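Dihydroorotate dehydrogenase (Schistosoma mansoni, PDB 6UY4) probably catalyses the quinone-dependent oxidation of (S)-dihydroorotate to orotate, a step of de novo pyrimidine synthesis, using FMN as cofactor. Local coordinates at residues 136-141 and 300-305. Residues are numbered along the deposited sequence; the frame is centred on the assembly and turned at random.
Sequences AVVNRC and GGLSGR. With FMN (flavin mononucleotide), chain G.
The carbonyl oxygen V137 O accepts the backbone amide S303 N at 2.8 Å in a nearly straight bond (178° at the hydrogen), and the hydroxyl S303 OG lies 3.2 Å from the same V137 O. That hydroxyl also hydrogen-bonds with T355 OG1. V137 N returns a bond to S303 O, which completes one hydrogen-bonded antiparallel pair; N139 and G301 form the next, with G301 N held by N139 O at 2.9 Å. Between these pairs V138 faces L302 on the side of the sheet turned away from the flavin. In L302, chi1 (179°) carries CG out anti to the backbone N and chi2 (58°) then turns CD1 to V138 CG2, 3.8 Å off, and A136 CB, 3.7 Å off, in a small apolar cluster that W131 extends.

The other face, carrying V137, N139 and S303, meets the cofactor. The N139 amide lies nearly parallel to the dimethylbenzene ring of the isoalloxazine, over its face, with ND2 above FMN C8 at 3.3 Å, while C141 N gives N139 OD1 a weak hydrogen bond. S303 OG approaches the methyl FMN C8M at 3.4 Å, and beyond it G304 N donates to the phosphate oxygen FMN O1P at 2.7 Å. V137 also lies close to the bound naphthoquinone inhibitor. Two strands far apart in sequence thus pair at the centre of a four-stranded antiparallel sheet, separate from the parallel barrel strands, and line the FMN site of a TIM-barrel class 2 dihydroorotate dehydrogenase.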
ATOM      1  N   ALA A 136      12.783  -1.537   9.790  1.00 78.66           N
ATOM      2  CA  ALA A 136      11.474  -2.164   9.715  1.00 74.97           C
ATOM      3  C   ALA A 136      10.489  -1.425  10.612  1.00 76.32           C
ATOM      4  O   ALA A 136      10.868  -0.633  11.479  1.00 78.29           O
ATOM      5  CB  ALA A 136      11.542  -3.645  10.111  1.00 76.30           C
ATOM      6  N   VAL A 137       9.205  -1.696  10.385  1.00 73.60           N
ATOM      7  CA  VAL A 137       8.115  -1.118  11.165  1.00 73.74           C
ATOM      8  C   VAL A 137       7.087  -2.208  11.440  1.00 73.65           C
ATOM      9  O   VAL A 137       6.751  -2.997  10.551  1.00 78.58           O
ATOM     10  CB  VAL A 137       7.461   0.079  10.440  1.00 68.90           C
ATOM     11  CG1 VAL A 137       6.237   0.570  11.203  1.00 65.94           C
ATOM     12  CG2 VAL A 137       8.457   1.215  10.259  1.00 76.12           C
ATOM     13  N   VAL A 138       6.597  -2.256  12.677  1.00 65.22           N
ATOM     14  CA  VAL A 138       5.504  -3.138  13.073  1.00 72.91           C
ATOM     15  C   VAL A 138       4.315  -2.264  13.451  1.00 78.43           C
ATOM     16  O   VAL A 138       4.428  -1.399  14.329  1.00 82.32           O
ATOM     17  CB  VAL A 138       5.904  -4.056  14.238  1.00 75.08           C
ATOM     18  CG1 VAL A 138       4.704  -4.864  14.710  1.00 73.69           C
ATOM     19  CG2 VAL A 138       7.044  -4.975  13.824  1.00 77.54           C
ATOM     20  N   ASN A 139       3.177  -2.484  12.793  1.00 76.61           N
ATOM     21  CA  ASN A 139       1.995  -1.660  12.997  1.00 74.98           C
ATOM     22  C   ASN A 139       0.757  -2.533  13.148  1.00 75.89           C
ATOM     23  O   ASN A 139       0.677  -3.632  12.591  1.00 71.99           O
ATOM     24  CB  ASN A 139       1.785  -0.675  11.836  1.00 79.02           C
ATOM     25  CG  ASN A 139       0.951  -1.265  10.710  1.00 76.10           C
ATOM     26  OD1 ASN A 139      -0.272  -1.117  10.682  1.00 70.22           O
ATOM     27  ND2 ASN A 139       1.611  -1.938   9.774  1.00 75.92           N
ATOM     28  N   ARG A 140      -0.211  -2.021  13.910  1.00 72.66           N
ATOM     29  CA  ARG A 140      -1.521  -2.643  14.071  1.00 71.73           C
ATOM     30  C   ARG A 140      -2.573  -1.534  14.148  1.00 74.46           C
ATOM     31  O   ARG A 140      -3.346  -1.428  15.097  1.00 74.38           O
ATOM     32  CB  ARG A 140      -1.559  -3.548  15.302  1.00 72.19           C
ATOM     33  CG  ARG A 140      -1.022  -2.909  16.575  1.00 77.07           C
ATOM     34  CD  ARG A 140      -1.351  -3.756  17.796  1.00 73.36           C
ATOM     35  NE  ARG A 140      -0.848  -3.163  19.033  1.00 86.76           N
ATOM     36  CZ  ARG A 140       0.287  -3.520  19.628  1.00 90.87           C
ATOM     37  NH1 ARG A 140       1.043  -4.473  19.101  1.00 85.55           N
ATOM     38  NH2 ARG A 140       0.664  -2.926  20.752  1.00 91.39           N
ATOM     39  N   CYS A 141      -2.600  -0.685  13.116  1.00 74.31           N
ATOM     40  CA  CYS A 141      -3.480   0.480  13.126  1.00 69.60           C
ATOM     41  C   CYS A 141      -4.947   0.066  13.155  1.00 77.86           C
ATOM     42  O   CYS A 141      -5.722   0.541  13.993  1.00 81.87           O
ATOM     43  CB  CYS A 141      -3.192   1.362  11.911  1.00 74.15           C
ATOM     44  SG  CYS A 141      -1.498   1.982  11.821  1.00 76.73           S
ATOM     45  N   GLY A 300       0.996  -7.385  15.284  1.00 76.18           N
ATOM     46  CA  GLY A 300       0.980  -6.438  14.192  1.00 78.00           C
ATOM     47  C   GLY A 300       1.560  -7.055  12.936  1.00 74.12           C
ATOM     48  O   GLY A 300       1.818  -8.254  12.869  1.00 68.58           O
ATOM     49  N   GLY A 301       1.757  -6.202  11.937  1.00 70.37           N
ATOM     50  CA  GLY A 301       2.327  -6.601  10.657  1.00 66.27           C
ATOM     51  C   GLY A 301       3.717  -6.014  10.491  1.00 74.02           C
ATOM     52  O   GLY A 301       3.955  -4.855  10.840  1.00 72.86           O
ATOM     53  N   LEU A 302       4.629  -6.821   9.954  1.00 73.06           N
ATOM     54  CA  LEU A 302       6.022  -6.431   9.788  1.00 69.31           C
ATOM     55  C   LEU A 302       6.246  -5.925   8.368  1.00 73.00           C
ATOM     56  O   LEU A 302       6.068  -6.675   7.403  1.00 75.30           O
ATOM     57  CB  LEU A 302       6.956  -7.602  10.092  1.00 70.43           C
ATOM     58  CG  LEU A 302       8.456  -7.357   9.927  1.00 76.54           C
ATOM     59  CD1 LEU A 302       8.921  -6.208  10.809  1.00 84.30           C
ATOM     60  CD2 LEU A 302       9.234  -8.625  10.243  1.00 79.20           C
ATOM     61  N   SER A 303       6.632  -4.659   8.248  1.00 73.40           N
ATOM     62  CA  SER A 303       7.010  -4.069   6.976  1.00 69.95           C
ATOM     63  C   SER A 303       8.458  -3.607   7.046  1.00 72.86           C
ATOM     64  O   SER A 303       9.028  -3.445   8.127  1.00 76.03           O
ATOM     65  CB  SER A 303       6.100  -2.890   6.610  1.00 72.91           C
ATOM     66  OG  SER A 303       6.138  -1.883   7.607  1.00 71.67           O
ATOM     67  N   GLY A 304       9.052  -3.401   5.880  1.00 74.93           N
ATOM     68  CA  GLY A 304      10.432  -2.972   5.781  1.00 71.22           C
ATOM     69  C   GLY A 304      11.298  -4.021   5.110  1.00 75.57           C
ATOM     70  O   GLY A 304      10.816  -4.965   4.474  1.00 74.13           O
ATOM     71  N   ARG A 305      12.611  -3.839   5.269  1.00 76.43           N
ATOM     72  CA  ARG A 305      13.568  -4.723   4.610  1.00 76.57           C
ATOM     73  C   ARG A 305      13.378  -6.204   4.929  1.00 70.83           C
ATOM     74  O   ARG A 305      13.526  -7.021   4.007  1.00 77.71           O
ATOM     75  CB  ARG A 305      14.995  -4.275   4.946  1.00 80.49           C
ATOM     76  CG  ARG A 305      15.228  -2.783   4.776  1.00 82.34           C
ATOM     77  CD  ARG A 305      16.704  -2.466   4.613  1.00 88.07           C
ATOM     78  NE  ARG A 305      17.224  -2.946   3.335  1.00 91.94           N
ATOM     79  CZ  ARG A 305      18.467  -2.744   2.909  1.00 91.44           C
ATOM     80  NH1 ARG A 305      19.325  -2.069   3.660  1.00 99.35           N
ATOM     81  NH2 ARG A 305      18.851  -3.216   1.731  1.00 91.52           N
TER
HETATM   82  N1  FMN G 406      -1.831  -1.313   3.393  1.00 62.89           N
HETATM   83  C2  FMN G 406      -3.139  -1.160   2.978  1.00 63.97           C
HETATM   84  O2  FMN G 406      -3.550  -1.780   1.999  1.00 66.61           O
HETATM   85  N3  FMN G 406      -3.988  -0.311   3.658  1.00 63.65           N
HETATM   86  C4  FMN G 406      -3.534   0.388   4.758  1.00 66.89           C
HETATM   87  O4  FMN G 406      -4.292   1.145   5.364  1.00 71.92           O
HETATM   88  C4A FMN G 406      -2.218   0.237   5.179  1.00 67.59           C
HETATM   89  N5  FMN G 406      -1.760   0.932   6.279  1.00 71.86           N
HETATM   90  C5A FMN G 406      -0.453   0.784   6.694  1.00 68.53           C
HETATM   91  C6  FMN G 406       0.003   1.490   7.801  1.00 68.04           C
HETATM   92  C7  FMN G 406       1.317   1.344   8.229  1.00 71.85           C
HETATM   93  C7M FMN G 406       1.803   2.108   9.425  1.00 65.21           C
HETATM   94  C8  FMN G 406       2.178   0.491   7.545  1.00 70.52           C
HETATM   95  C8M FMN G 406       3.598   0.331   8.004  1.00 66.45           C
HETATM   96  C9  FMN G 406       1.719  -0.216   6.438  1.00 68.68           C
HETATM   97  C9A FMN G 406       0.404  -0.072   6.007  1.00 67.00           C
HETATM   98  N10 FMN G 406      -0.058  -0.769   4.904  1.00 62.85           N
HETATM   99  C10 FMN G 406      -1.367  -0.618   4.493  1.00 66.33           C
HETATM  100  C1' FMN G 406       0.842  -1.701   4.149  1.00 59.89           C
HETATM  101  C2' FMN G 406       1.606  -0.948   3.067  1.00 63.65           C
HETATM  102  O2' FMN G 406       0.701  -0.260   2.232  1.00 62.34           O
HETATM  103  C3' FMN G 406       2.426  -1.906   2.215  1.00 72.08           C
HETATM  104  O3' FMN G 406       1.598  -2.947   1.745  1.00 74.71           O
HETATM  105  C4' FMN G 406       3.600  -2.505   2.983  1.00 69.47           C
HETATM  106  O4' FMN G 406       3.973  -1.672   4.059  1.00 68.50           O
HETATM  107  C5' FMN G 406       4.775  -2.654   2.031  1.00 67.71           C
HETATM  108  O5' FMN G 406       5.954  -2.954   2.735  1.00 79.66           O
HETATM  109  P   FMN G 406       7.152  -1.882   2.721  1.00 68.19           P
HETATM  110  O1P FMN G 406       8.316  -2.470   3.479  1.00 73.45           O
HETATM  111  O2P FMN G 406       7.549  -1.554   1.301  1.00 73.82           O
HETATM  112  O3P FMN G 406       6.686  -0.633   3.424  1.00 60.82           O